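Local coordinates for peptidase M28 (Shewanella amazonensis SB2B, PDB 3IIB), which probably acts as a zinc-dependent carboxypeptidase or dipeptidase of the M28 family, with two zinc ions bound close together, at residues R62-P67 with N237-V242; T69-R74 with E303-L308; R75-A80 with S222-S227; I99-Q104 with A195-A200; V252-H257 with I295-Y300. One frame throughout, in Å; residues are numbered along the deposited sequence.

Contact 1 of 5, residues R62-P67 with N237-V242; sequences RVYKEP and NVIAEV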
# COMPACT_ATOMS: atom_id res chain seq x y z
N ARG A 62 -31.34 21.21 15.70
CA ARG A 62 -30.84 20.71 16.99
C ARG A 62 -29.57 19.94 16.74
O ARG A 62 -29.39 19.30 15.70
CB ARG A 62 -31.87 19.76 17.64
CG ARG A 62 -33.17 20.44 18.02
CD ARG A 62 -34.17 19.44 18.68
NE ARG A 62 -33.64 18.84 19.90
CZ ARG A 62 -33.93 17.60 20.34
NH1 ARG A 62 -34.72 16.78 19.63
NH2 ARG A 62 -33.38 17.17 21.47
N VAL A 63 -28.66 20.06 17.70
CA VAL A 63 -27.40 19.33 17.68
C VAL A 63 -27.14 18.94 19.12
O VAL A 63 -27.10 19.81 20.01
CB VAL A 63 -26.19 20.19 17.12
CG1 VAL A 63 -24.86 19.42 17.23
CG2 VAL A 63 -26.43 20.67 15.67
N TYR A 64 -26.97 17.65 19.35
CA TYR A 64 -26.80 17.16 20.73
C TYR A 64 -26.13 15.81 20.71
O TYR A 64 -25.92 15.22 19.65
CB TYR A 64 -28.14 17.10 21.45
CG TYR A 64 -29.22 16.30 20.79
CD1 TYR A 64 -29.97 16.83 19.75
CD2 TYR A 64 -29.53 15.02 21.23
CE1 TYR A 64 -31.01 16.07 19.16
CE2 TYR A 64 -30.53 14.28 20.65
CZ TYR A 64 -31.27 14.80 19.62
OH TYR A 64 -32.29 14.04 19.06
N LYS A 65 -25.80 15.32 21.89
CA LYS A 65 -25.17 14.02 21.98
C LYS A 65 -25.72 13.19 23.10
O LYS A 65 -26.23 13.72 24.09
CB LYS A 65 -23.66 14.17 22.11
CG LYS A 65 -23.17 14.86 23.36
CD LYS A 65 -21.69 15.11 23.23
CE LYS A 65 -21.03 15.25 24.54
NZ LYS A 65 -21.32 16.55 25.19
N GLU A 66 -25.52 11.87 22.97
CA GLU A 66 -26.08 10.90 23.90
C GLU A 66 -25.00 9.89 24.28
O GLU A 66 -24.32 9.38 23.41
CB GLU A 66 -27.26 10.20 23.25
CG GLU A 66 -28.42 11.20 23.00
CD GLU A 66 -29.66 10.58 22.37
OE1 GLU A 66 -29.58 9.48 21.79
OE2 GLU A 66 -30.73 11.23 22.44
N PRO A 67 -24.89 9.58 25.57
CA PRO A 67 -23.74 8.77 25.97
C PRO A 67 -23.84 7.27 25.63
O PRO A 67 -24.93 6.67 25.58
CB PRO A 67 -23.71 8.96 27.48
CG PRO A 67 -25.14 9.13 27.86
CD PRO A 67 -25.73 9.95 26.73
N ASN A 237 -23.06 9.10 20.88
CA ASN A 237 -23.79 9.26 19.61
C ASN A 237 -24.02 10.75 19.44
O ASN A 237 -24.47 11.43 20.37
CB ASN A 237 -25.13 8.52 19.67
CG ASN A 237 -24.98 6.99 19.70
OD1 ASN A 237 -24.02 6.44 19.16
ND2 ASN A 237 -25.96 6.32 20.30
N VAL A 238 -23.67 11.28 18.27
CA VAL A 238 -23.80 12.70 17.99
C VAL A 238 -24.93 12.87 17.00
O VAL A 238 -24.97 12.17 15.96
CB VAL A 238 -22.49 13.28 17.43
CG1 VAL A 238 -22.65 14.75 16.96
CG2 VAL A 238 -21.36 13.14 18.46
N ILE A 239 -25.87 13.76 17.34
CA ILE A 239 -27.13 13.82 16.62
C ILE A 239 -27.39 15.25 16.15
O ILE A 239 -27.17 16.24 16.91
CB ILE A 239 -28.27 13.31 17.49
CG1 ILE A 239 -28.05 11.80 17.84
CG2 ILE A 239 -29.64 13.58 16.77
CD1 ILE A 239 -28.97 11.25 18.92
N ALA A 240 -27.85 15.35 14.91
CA ALA A 240 -28.38 16.62 14.38
C ALA A 240 -29.70 16.41 13.71
O ALA A 240 -29.99 15.33 13.14
CB ALA A 240 -27.43 17.24 13.38
N GLU A 241 -30.51 17.46 13.74
CA GLU A 241 -31.83 17.39 13.15
C GLU A 241 -32.14 18.58 12.25
O GLU A 241 -31.74 19.71 12.51
CB GLU A 241 -32.91 17.29 14.27
CG GLU A 241 -32.84 16.00 15.06
CD GLU A 241 -33.76 15.92 16.25
OE1 GLU A 241 -34.56 16.86 16.49
OE2 GLU A 241 -33.71 14.88 16.93
N VAL A 242 -32.79 18.24 11.14
CA VAL A 242 -33.55 19.16 10.33
C VAL A 242 -35.00 19.09 10.82
O VAL A 242 -35.66 18.07 10.71
CB VAL A 242 -33.50 18.77 8.84
CG1 VAL A 242 -34.35 19.77 8.01
CG2 VAL A 242 -32.03 18.71 8.33
O HOH W 1 -28.15 7.09 22.02
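Y64 lays its ring over I239, and this pair is the tight centre of an antiparallel strand pairing between R62-P67 and N237-V242. The CB of I239 makes a CH-pi contact 4.0 Å from the centroid of the Y64 ring, while its CG2 lies 3.5 Å from Y64 CZ. With CG between the backbone N and the carbonyl carbon (chi1 56°), the Y64 ring swings back across the neighbouring strand instead of standing off the sheet. Its hydroxyl then donates to E241 OE2 at 2.7 Å, coming from above the carboxylate plane. The other oxygen, E241 OE1, takes a 3.1 Å salt bridge from R62 NH1 on its syn side, the guanidinium and carboxylate planes standing nearly perpendicular. R62 also curls over Y64, placing NH2 above the ring face opposite I239. Since R296 bridges E241 OE2 as well, the carboxylate is gripped from several directions, which probably favours its ionised form. Beneath, paired backbone bonds join Y64 to I239 and E66 to N237. At the other end of this face a water joins E66 OE1 to N237 ND2, with H317 gripping E66 further and A301 and G309 gripping N237.

The reverse face is looser: V63 CG2 stays 4.2 Å from A240 CB. Solvent is met at the side-chain ends of R62 and K65, the latter leading away from V238 to a cation-pi contact with Y236.

Helix 42-57 packs on V63, K65 and V238, and strand 293-300 continues the sheet beyond N237-V242 through backbone bonds to V238 and A240.

Contact 2 of 5, residues T69-R74 with E303-L308; sequences TVPVWR and EELGLL. With ZN (zinc ion), chain B.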
# COMPACT_ATOMS: atom_id res chain seq x y z
N THR A 69 -21.51 3.70 26.53
CA THR A 69 -20.41 3.07 27.26
C THR A 69 -19.49 2.35 26.28
O THR A 69 -19.96 1.57 25.41
CB THR A 69 -20.93 2.06 28.30
OG1 THR A 69 -21.86 2.73 29.18
CG2 THR A 69 -19.75 1.40 29.12
N VAL A 70 -18.19 2.59 26.38
CA VAL A 70 -17.23 1.95 25.48
C VAL A 70 -16.01 1.40 26.24
O VAL A 70 -15.53 2.02 27.21
CB VAL A 70 -16.70 2.92 24.39
CG1 VAL A 70 -17.87 3.46 23.52
CG2 VAL A 70 -15.86 4.03 25.02
N PRO A 71 -15.49 0.25 25.79
CA PRO A 71 -14.25 -0.29 26.32
C PRO A 71 -13.05 0.49 25.81
O PRO A 71 -13.12 1.24 24.84
CB PRO A 71 -14.22 -1.73 25.82
CG PRO A 71 -15.00 -1.69 24.56
CD PRO A 71 -16.03 -0.61 24.70
N VAL A 72 -11.96 0.33 26.54
CA VAL A 72 -10.71 1.02 26.24
C VAL A 72 -9.60 0.02 26.03
O VAL A 72 -9.20 -0.70 26.96
CB VAL A 72 -10.33 2.03 27.33
CG1 VAL A 72 -9.05 2.74 26.97
CG2 VAL A 72 -11.43 3.07 27.51
N TRP A 73 -9.11 -0.01 24.79
CA TRP A 73 -7.99 -0.84 24.41
C TRP A 73 -6.99 0.04 23.65
O TRP A 73 -7.37 0.79 22.75
CB TRP A 73 -8.46 -1.99 23.52
CG TRP A 73 -7.38 -2.90 22.99
CD1 TRP A 73 -6.83 -3.99 23.63
CD2 TRP A 73 -6.77 -2.84 21.70
NE1 TRP A 73 -5.89 -4.58 22.82
CE2 TRP A 73 -5.83 -3.90 21.63
CE3 TRP A 73 -6.89 -1.98 20.61
CZ2 TRP A 73 -5.01 -4.13 20.50
CZ3 TRP A 73 -6.08 -2.23 19.48
CH2 TRP A 73 -5.17 -3.30 19.45
N ARG A 74 -5.73 -0.08 24.02
CA ARG A 74 -4.62 0.69 23.43
C ARG A 74 -3.64 -0.26 22.76
O ARG A 74 -3.19 -1.23 23.37
CB ARG A 74 -3.92 1.53 24.50
CG ARG A 74 -4.87 2.51 25.24
N GLU A 303 -19.03 1.84 16.61
CA GLU A 303 -19.51 0.79 15.70
C GLU A 303 -18.49 -0.34 15.56
O GLU A 303 -18.86 -1.50 15.52
CB GLU A 303 -19.87 1.38 14.33
CG GLU A 303 -20.46 0.36 13.36
CD GLU A 303 -19.43 -0.45 12.59
OE1 GLU A 303 -18.25 -0.06 12.60
OE2 GLU A 303 -19.80 -1.46 11.96
N GLU A 304 -17.21 0.01 15.49
CA GLU A 304 -16.12 -0.96 15.28
C GLU A 304 -15.98 -1.96 16.42
O GLU A 304 -15.46 -3.04 16.22
CB GLU A 304 -14.78 -0.22 15.09
CG GLU A 304 -14.73 0.81 13.95
CD GLU A 304 -14.72 0.17 12.57
OE1 GLU A 304 -14.91 -1.06 12.45
OE2 GLU A 304 -14.48 0.93 11.61
N LEU A 305 -16.49 -1.60 17.60
CA LEU A 305 -16.38 -2.43 18.77
C LEU A 305 -17.65 -3.28 18.99
O LEU A 305 -17.84 -3.83 20.08
CB LEU A 305 -16.09 -1.58 20.01
CG LEU A 305 -14.89 -0.64 19.86
CD1 LEU A 305 -14.65 0.03 21.25
CD2 LEU A 305 -13.62 -1.35 19.36
N GLY A 306 -18.50 -3.40 17.98
CA GLY A 306 -19.71 -4.20 18.12
C GLY A 306 -21.02 -3.43 18.14
O GLY A 306 -21.95 -3.77 18.88
N LEU A 307 -21.12 -2.41 17.29
CA LEU A 307 -22.37 -1.64 17.19
C LEU A 307 -22.82 -1.08 18.54
O LEU A 307 -23.99 -0.94 18.78
CB LEU A 307 -23.52 -2.47 16.61
CG LEU A 307 -23.22 -3.44 15.48
CD1 LEU A 307 -24.52 -4.17 15.04
CD2 LEU A 307 -22.53 -2.71 14.34
N LEU A 308 -21.90 -0.72 19.41
CA LEU A 308 -22.29 -0.29 20.75
C LEU A 308 -23.19 0.95 20.74
O LEU A 308 -24.15 1.02 21.48
CB LEU A 308 -21.06 -0.04 21.63
CG LEU A 308 -20.10 -1.24 21.77
CD1 LEU A 308 -18.94 -0.89 22.69
CD2 LEU A 308 -20.82 -2.52 22.24
ZN ZN B . -15.01 -0.89 10.24
O HOH W 2 -17.10 -0.47 10.24
O HOH W 3 -15.93 -2.63 9.42
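P71 meets L305 and L308 where the long strand 62-84 passes over a zinc-bearing loop, the connection from strand 293-300 to helix 308-316 in the alpha/beta zinc-peptidase fold. The contact is small and apolar in its side-chain contacts, and its character lies in how three side chains are turned. L308 points its CD1 at the CD corner of the P71 ring, 3.5 Å away. P71 and L305 instead slide past each other in opposite directions: L305 CD1 passes alongside CG and CD of P71, 3.7 Å from P71 CG. Both leucines set CG anti to the carbonyl carbon (chi1 -53° in L305, -57° in L308) and then extend, which brings one methyl of each to the same pyrrolidine ring. L308 CD1 also touches the backbone at T69 O.

The polar groups of the loop serve the loop itself and the zinc. Inside it, E303 O accepts from both G306 N and L307 N, reached from the same face of its plane, and L307 stands at the N-cap of the helix. G306 has positive phi, a conformation that glycine takes easily. E304, whose amide is bonded to D259, chelates zinc together with D269 and H402. E303 OE1 accepts a 2.7 Å hydrogen bond from the water shared by the two zinc ions, and the E304 carboxylate grips its zinc with OE1 at 2.2 Å and OE2 at 2.3 Å.

Contact 3 of 5, residues R75-A80 with S222-S227; sequences RGIAKA and SLELGS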
# COMPACT_ATOMS: atom_id res chain seq x y z
N ARG A 75 -3.31 0.06 21.51
CA ARG A 75 -2.41 -0.67 20.69
C ARG A 75 -0.99 -0.21 21.00
O ARG A 75 -0.70 1.00 21.04
CB ARG A 75 -2.71 -0.34 19.23
CG ARG A 75 -1.90 -1.12 18.22
CD ARG A 75 -2.18 -0.59 16.80
NE ARG A 75 -3.60 -0.68 16.46
CZ ARG A 75 -4.25 -1.80 16.12
NH1 ARG A 75 -3.58 -2.93 16.00
NH2 ARG A 75 -5.56 -1.78 15.87
N GLY A 76 -0.11 -1.15 21.24
CA GLY A 76 1.30 -0.81 21.40
C GLY A 76 2.06 -1.25 20.16
O GLY A 76 1.56 -1.16 19.01
N ILE A 77 3.25 -1.77 20.40
CA ILE A 77 4.14 -2.24 19.35
C ILE A 77 3.60 -3.50 18.66
O ILE A 77 2.87 -4.30 19.25
CB ILE A 77 5.58 -2.50 19.95
CG1 ILE A 77 6.65 -2.55 18.85
CG2 ILE A 77 5.61 -3.78 20.77
CD1 ILE A 77 7.99 -3.05 19.36
N ALA A 78 3.93 -3.67 17.39
CA ALA A 78 3.62 -4.89 16.66
C ALA A 78 4.86 -5.17 15.80
O ALA A 78 5.20 -4.39 14.92
CB ALA A 78 2.38 -4.72 15.79
N LYS A 79 5.54 -6.27 16.09
CA LYS A 79 6.69 -6.70 15.33
C LYS A 79 6.58 -8.19 15.11
O LYS A 79 6.26 -8.95 16.03
CB LYS A 79 7.97 -6.43 16.09
CG LYS A 79 8.31 -4.98 16.26
CD LYS A 79 9.52 -4.82 17.18
CE LYS A 79 10.77 -5.48 16.60
NZ LYS A 79 11.99 -5.16 17.42
N ALA A 80 6.80 -8.63 13.88
CA ALA A 80 6.82 -10.06 13.61
C ALA A 80 7.85 -10.37 12.54
O ALA A 80 8.18 -9.53 11.70
CB ALA A 80 5.46 -10.56 13.22
N SER A 222 8.53 -15.24 14.98
CA SER A 222 8.55 -14.42 16.19
C SER A 222 7.39 -13.43 16.12
O SER A 222 7.13 -12.87 15.05
CB SER A 222 9.85 -13.64 16.27
OG SER A 222 9.85 -12.82 17.45
N LEU A 223 6.66 -13.25 17.23
CA LEU A 223 5.55 -12.30 17.29
C LEU A 223 5.61 -11.51 18.60
O LEU A 223 5.71 -12.08 19.70
CB LEU A 223 4.21 -13.03 17.23
CG LEU A 223 2.93 -12.19 17.26
CD1 LEU A 223 2.75 -11.25 16.05
CD2 LEU A 223 1.72 -13.15 17.36
N GLU A 224 5.54 -10.19 18.46
CA GLU A 224 5.57 -9.28 19.58
C GLU A 224 4.43 -8.33 19.40
O GLU A 224 4.35 -7.70 18.35
CB GLU A 224 6.88 -8.50 19.62
CG GLU A 224 6.95 -7.56 20.80
CD GLU A 224 8.29 -6.88 20.96
OE1 GLU A 224 9.17 -7.03 20.08
OE2 GLU A 224 8.43 -6.22 22.01
N LEU A 225 3.55 -8.28 20.41
CA LEU A 225 2.43 -7.36 20.44
C LEU A 225 2.36 -6.69 21.79
O LEU A 225 2.39 -7.33 22.84
CB LEU A 225 1.09 -8.04 20.17
CG LEU A 225 0.94 -8.80 18.86
CD1 LEU A 225 -0.38 -9.59 18.88
CD2 LEU A 225 1.04 -7.88 17.60
N GLY A 226 2.29 -5.37 21.74
CA GLY A 226 2.12 -4.58 22.94
C GLY A 226 0.66 -4.14 22.82
O GLY A 226 0.16 -3.83 21.73
N SER A 227 -0.02 -4.17 23.93
CA SER A 227 -1.37 -3.65 23.99
C SER A 227 -1.69 -3.51 25.47
O SER A 227 -0.98 -4.09 26.30
CB SER A 227 -2.37 -4.61 23.33
OG SER A 227 -2.61 -5.74 24.17
O HOH W 4 0.24 -4.34 18.97
O HOH W 5 9.02 -10.23 16.79
O HOH W 6 11.13 -4.96 19.84
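K79 and E224 face each other in an antiparallel strand pair that carries a beta bulge, the register slipping by one residue between R75 and A78. Beyond the bulge, K79 and E224 form a hydrogen-bonded pair and their side chains run side by side in the same direction.

E224 can be followed outward. Its CB sits 3.7 Å from K79 O, the atom that accepts the bond from E224 N. CG, anti to the backbone N (chi1 -179°), and then CD pass beside I77 CG2 in one of the two conformers of that isoleucine. At the tip the two oxygens part: OE2 stays on the I77 side, near the methyls of the same conformer, whereas OE1 turns to K79 and comes 3.7 Å from its CD. The charged ends stop short of a salt bridge, with K79 NZ 4.3 Å from E224 OE1; a water accepting from NZ and donating to OE1 spans the gap, as suits a surface pair.

On the reverse face, A78 and A80 meet L225 and L223 by methyl contacts. The two leucines rest against A199 of strand 198-201, while A80 packs on strand 88-94. R75, near the zinc site, sends its guanidinium to D262, A94 and T184.

At the bulge the backbones draw close, with G76 CA 4.2 Å from G226 CA. There G226 N bonds to I77 O, while G76 N reaches G226 O at 2.7 Å from well above the carbonyl plane.

Contact 4 of 5, residues I99-Q104 with A195-A200; sequences IATPAQ and AIPAAA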
# COMPACT_ATOMS: atom_id res chain seq x y z
N ILE A 99 -4.69 -9.35 23.51
CA ILE A 99 -3.76 -9.23 24.59
C ILE A 99 -2.34 -9.11 24.01
O ILE A 99 -2.09 -9.44 22.86
CB ILE A 99 -3.83 -10.46 25.57
CG1 ILE A 99 -3.43 -11.78 24.87
CG2 ILE A 99 -5.25 -10.60 26.16
CD1 ILE A 99 -3.05 -12.92 25.88
N ALA A 100 -1.43 -8.64 24.85
CA ALA A 100 -0.02 -8.54 24.50
C ALA A 100 0.58 -9.94 24.52
O ALA A 100 0.08 -10.84 25.22
CB ALA A 100 0.74 -7.62 25.52
N THR A 101 1.69 -10.09 23.80
CA THR A 101 2.52 -11.32 23.86
C THR A 101 3.26 -11.34 25.18
O THR A 101 3.40 -10.28 25.78
CB THR A 101 3.48 -11.37 22.71
OG1 THR A 101 4.16 -10.11 22.61
CG2 THR A 101 2.72 -11.67 21.40
N PRO A 102 3.70 -12.53 25.64
CA PRO A 102 4.46 -12.68 26.87
C PRO A 102 5.68 -11.77 26.92
O PRO A 102 6.27 -11.47 25.89
CB PRO A 102 4.93 -14.14 26.83
CG PRO A 102 4.02 -14.82 25.96
CD PRO A 102 3.50 -13.84 24.97
N ALA A 103 6.03 -11.33 28.13
CA ALA A 103 7.24 -10.55 28.36
C ALA A 103 8.46 -11.33 27.88
O ALA A 103 9.33 -10.76 27.21
CB ALA A 103 7.37 -10.19 29.85
N GLN A 104 8.49 -12.64 28.16
CA GLN A 104 9.56 -13.54 27.71
C GLN A 104 9.70 -13.57 26.18
O GLN A 104 10.76 -13.96 25.66
CB GLN A 104 9.30 -14.96 28.20
N ALA A 195 -7.22 -16.49 26.66
CA ALA A 195 -6.93 -15.44 25.68
C ALA A 195 -5.49 -15.59 25.19
O ALA A 195 -4.57 -15.83 25.97
CB ALA A 195 -7.14 -14.02 26.29
N ILE A 196 -5.33 -15.55 23.87
CA ILE A 196 -4.00 -15.61 23.28
C ILE A 196 -3.76 -14.40 22.34
O ILE A 196 -4.71 -13.85 21.79
CB ILE A 196 -3.76 -16.97 22.53
CG1 ILE A 196 -4.76 -17.11 21.38
CG2 ILE A 196 -3.73 -18.17 23.56
CD1 ILE A 196 -4.46 -18.29 20.39
N PRO A 197 -2.48 -14.00 22.15
CA PRO A 197 -2.16 -12.94 21.19
C PRO A 197 -2.63 -13.28 19.79
O PRO A 197 -2.52 -14.43 19.35
CB PRO A 197 -0.64 -12.86 21.25
CG PRO A 197 -0.24 -13.52 22.46
CD PRO A 197 -1.27 -14.55 22.77
N ALA A 198 -3.12 -12.27 19.08
CA ALA A 198 -3.81 -12.46 17.81
C ALA A 198 -3.45 -11.28 16.90
O ALA A 198 -3.66 -10.14 17.30
CB ALA A 198 -5.33 -12.48 18.03
N ALA A 199 -2.94 -11.57 15.70
CA ALA A 199 -2.48 -10.57 14.77
C ALA A 199 -2.85 -10.95 13.35
O ALA A 199 -3.08 -12.12 13.05
CB ALA A 199 -0.97 -10.42 14.88
N ALA A 200 -2.95 -9.94 12.51
CA ALA A 200 -3.10 -10.10 11.05
C ALA A 200 -1.79 -9.71 10.37
O ALA A 200 -1.13 -8.75 10.78
CB ALA A 200 -4.24 -9.23 10.53
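This is an apolar loop-to-loop contact, in which I99 and T101, on the connection before strand 106-113, clasp P197, just ahead of strand 198-201. It lies away from the zinc site, and side-chain packing holds it together.

I99 does most of the touching, and its branches divide the work. CG1 stands between the backbone N and the carbonyl carbon (chi1 63°), a turn that lays it along the opposite backbone, 3.6 Å from P197 N. CD1 reaches the preceding peptide, 3.3 Å from A195 O, and also flanks the proline ring with 3.9 Å to P197 CD. CG2 takes another direction and meets A195 CB at 3.9 Å. T101 crosses P197 at an angle from the far end of the ring: its methyl CG2 lies 3.6 Å from both P197 CB and P197 CG. The pyrrolidine is thus touched by I99 at CD and by T101 at CB and CG.

While T101 OG1 accepts from L225 N, a chi1 of 49° leaves CG2 facing the ring. A second link is polar and indirect, since the hydroxyl of Y189 is hydrogen-bonded to both I99 N and I196 O.

Around the contact, L225 of strand 220-242 packs on P197, I196 turns away from I99 to helix 145-163, and A198 and A199 carry the chain into the sheet beside strand 168-172.

Contact 5 of 5, residues V252-H257 with I295-Y300; sequences VLIGAH and IRVVLY. With ZN (zinc ion), chain C.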
# COMPACT_ATOMS: atom_id res chain seq x y z
N VAL A 252 -37.12 10.46 10.16
CA VAL A 252 -36.35 9.76 9.14
C VAL A 252 -34.91 9.83 9.63
O VAL A 252 -34.34 10.93 9.80
CB VAL A 252 -36.47 10.43 7.78
CG1 VAL A 252 -35.46 9.83 6.77
CG2 VAL A 252 -37.95 10.34 7.29
N LEU A 253 -34.32 8.68 9.88
CA LEU A 253 -32.97 8.59 10.44
C LEU A 253 -31.99 8.23 9.32
O LEU A 253 -32.15 7.19 8.66
CB LEU A 253 -32.94 7.53 11.53
CG LEU A 253 -31.72 7.39 12.44
CD1 LEU A 253 -32.04 6.50 13.63
CD2 LEU A 253 -30.52 6.86 11.72
N ILE A 254 -30.97 9.05 9.15
CA ILE A 254 -29.90 8.71 8.22
C ILE A 254 -28.61 8.77 9.04
O ILE A 254 -28.34 9.75 9.77
CB ILE A 254 -29.89 9.61 6.95
CG1 ILE A 254 -29.78 11.10 7.31
CG2 ILE A 254 -31.14 9.28 5.98
CD1 ILE A 254 -29.66 12.02 6.04
N GLY A 255 -27.86 7.69 8.97
CA GLY A 255 -26.75 7.51 9.88
C GLY A 255 -25.42 7.15 9.24
O GLY A 255 -25.32 6.80 8.05
N ALA A 256 -24.40 7.18 10.09
CA ALA A 256 -23.06 6.71 9.78
C ALA A 256 -22.43 6.44 11.13
O ALA A 256 -23.01 6.81 12.17
CB ALA A 256 -22.24 7.80 9.00
N HIS A 257 -21.23 5.87 11.17
CA HIS A 257 -20.49 5.83 12.47
C HIS A 257 -19.31 6.79 12.45
O HIS A 257 -18.68 6.94 11.43
CB HIS A 257 -20.06 4.42 12.89
CG HIS A 257 -19.11 3.71 11.97
ND1 HIS A 257 -17.76 3.67 12.20
CD2 HIS A 257 -19.34 2.92 10.89
CE1 HIS A 257 -17.18 2.95 11.26
NE2 HIS A 257 -18.11 2.47 10.45
N ILE A 295 -35.86 15.07 10.03
CA ILE A 295 -34.74 14.27 9.54
C ILE A 295 -33.65 14.30 10.59
O ILE A 295 -33.15 15.36 10.95
CB ILE A 295 -34.22 14.77 8.20
CG1 ILE A 295 -35.32 14.59 7.14
CG2 ILE A 295 -32.90 14.07 7.78
CD1 ILE A 295 -35.13 15.46 5.84
N ARG A 296 -33.26 13.12 11.05
CA ARG A 296 -32.29 13.02 12.12
C ARG A 296 -31.01 12.34 11.58
O ARG A 296 -31.05 11.19 11.10
CB ARG A 296 -32.88 12.23 13.29
CG ARG A 296 -31.89 12.09 14.46
CD ARG A 296 -32.47 11.35 15.64
NE ARG A 296 -33.51 12.14 16.29
CZ ARG A 296 -34.42 11.67 17.14
NH1 ARG A 296 -34.46 10.36 17.47
NH2 ARG A 296 -35.29 12.50 17.69
N VAL A 297 -29.89 13.08 11.65
CA VAL A 297 -28.57 12.55 11.33
C VAL A 297 -28.03 11.96 12.61
O VAL A 297 -27.96 12.64 13.62
CB VAL A 297 -27.61 13.63 10.79
CG1 VAL A 297 -26.17 13.10 10.66
CG2 VAL A 297 -28.09 14.14 9.41
N VAL A 298 -27.67 10.67 12.59
CA VAL A 298 -27.06 10.06 13.76
C VAL A 298 -25.68 9.59 13.39
O VAL A 298 -25.52 8.78 12.45
CB VAL A 298 -27.89 8.88 14.35
CG1 VAL A 298 -27.22 8.35 15.60
CG2 VAL A 298 -29.30 9.32 14.60
N LEU A 299 -24.68 10.09 14.12
CA LEU A 299 -23.31 9.70 13.92
C LEU A 299 -22.94 8.82 15.10
O LEU A 299 -22.73 9.30 16.21
CB LEU A 299 -22.39 10.93 13.79
CG LEU A 299 -22.79 11.98 12.77
CD1 LEU A 299 -21.76 13.14 12.71
CD2 LEU A 299 -22.89 11.30 11.40
N TYR A 300 -22.96 7.52 14.85
CA TYR A 300 -22.91 6.55 15.93
C TYR A 300 -21.51 6.36 16.45
O TYR A 300 -20.54 6.36 15.71
CB TYR A 300 -23.45 5.16 15.48
CG TYR A 300 -24.94 5.09 15.21
CD1 TYR A 300 -25.82 4.88 16.23
CD2 TYR A 300 -25.46 5.19 13.92
CE1 TYR A 300 -27.20 4.76 16.01
CE2 TYR A 300 -26.83 5.11 13.69
CZ TYR A 300 -27.68 4.86 14.73
OH TYR A 300 -29.03 4.73 14.50
ZN ZN C . -17.78 0.88 9.02
O HOH W 2 -17.10 -0.47 10.24
O HOH W 7 -17.75 -0.82 7.35
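H257 and Y300 close the C-terminal end of a parallel strand pair, where the sheet delivers its first zinc ligand. H257 NE2 binds the ion at 2.2 Å, joined in the coordination shell by D269, D331 and two waters, one of which also binds the second zinc. With CG between the backbone N and the carbonyl carbon (chi1 62°), the imidazole is carried off the strand end toward the metal, while CB stays 3.5 Å from Y300 O.

The next shell is backbone. Y300 N bonds to A256 O at 2.8 Å, fixing the residue just before the ligand, and H257 N is itself held by D270. Further back the alternating bonds continue, A256 N to V298 O and R296 N to V252 O, the latter almost straight at 174°.

Side chains then pack on both faces. V298 CG1 lies over the centre of the Y300 ring, and L253 comes from the opposite direction to place CD1 3.6 Å from Y300 OH. G255, having no side chain, lies beside this ring. On the other face I254 CG1 meets V297 CG2 at 4.1 Å, under helices 267-285 and 413-432. The two strands and helix 267-285 form a beta-alpha-beta unit. R296 turns from the pair to a salt bridge with E320.

The chemistry is thus divided: a buried, largely apolar strand pair holds its one metal-binding group at the strand end, where the imidazole nitrogen serves as ligand beside carboxylates that probably offset the zinc charge.

How the contacts relate
Contact 5 is buried throughout, contacts 1, 2 and 4 are partly buried, and contact 3 lies at the surface. Strands 62-84 and 220-242 pair twice, in contacts 1 and 3, whose centres are about 38 Å apart; the first adds a charge network anchored on buried E241, the second a bulge and water-bridged charges. Strand 220-242 also adjoins strand 293-300 of contact 5 and, near its other end, the loops of contact 4. Contact 2 borrows the middle of strand 62-84 for apolar packing only, yet shares a zinc-bound water with contact 5. Parallel pairing thus underlies the metal site, while loop packing in contact 4 borders the far end of the sheet.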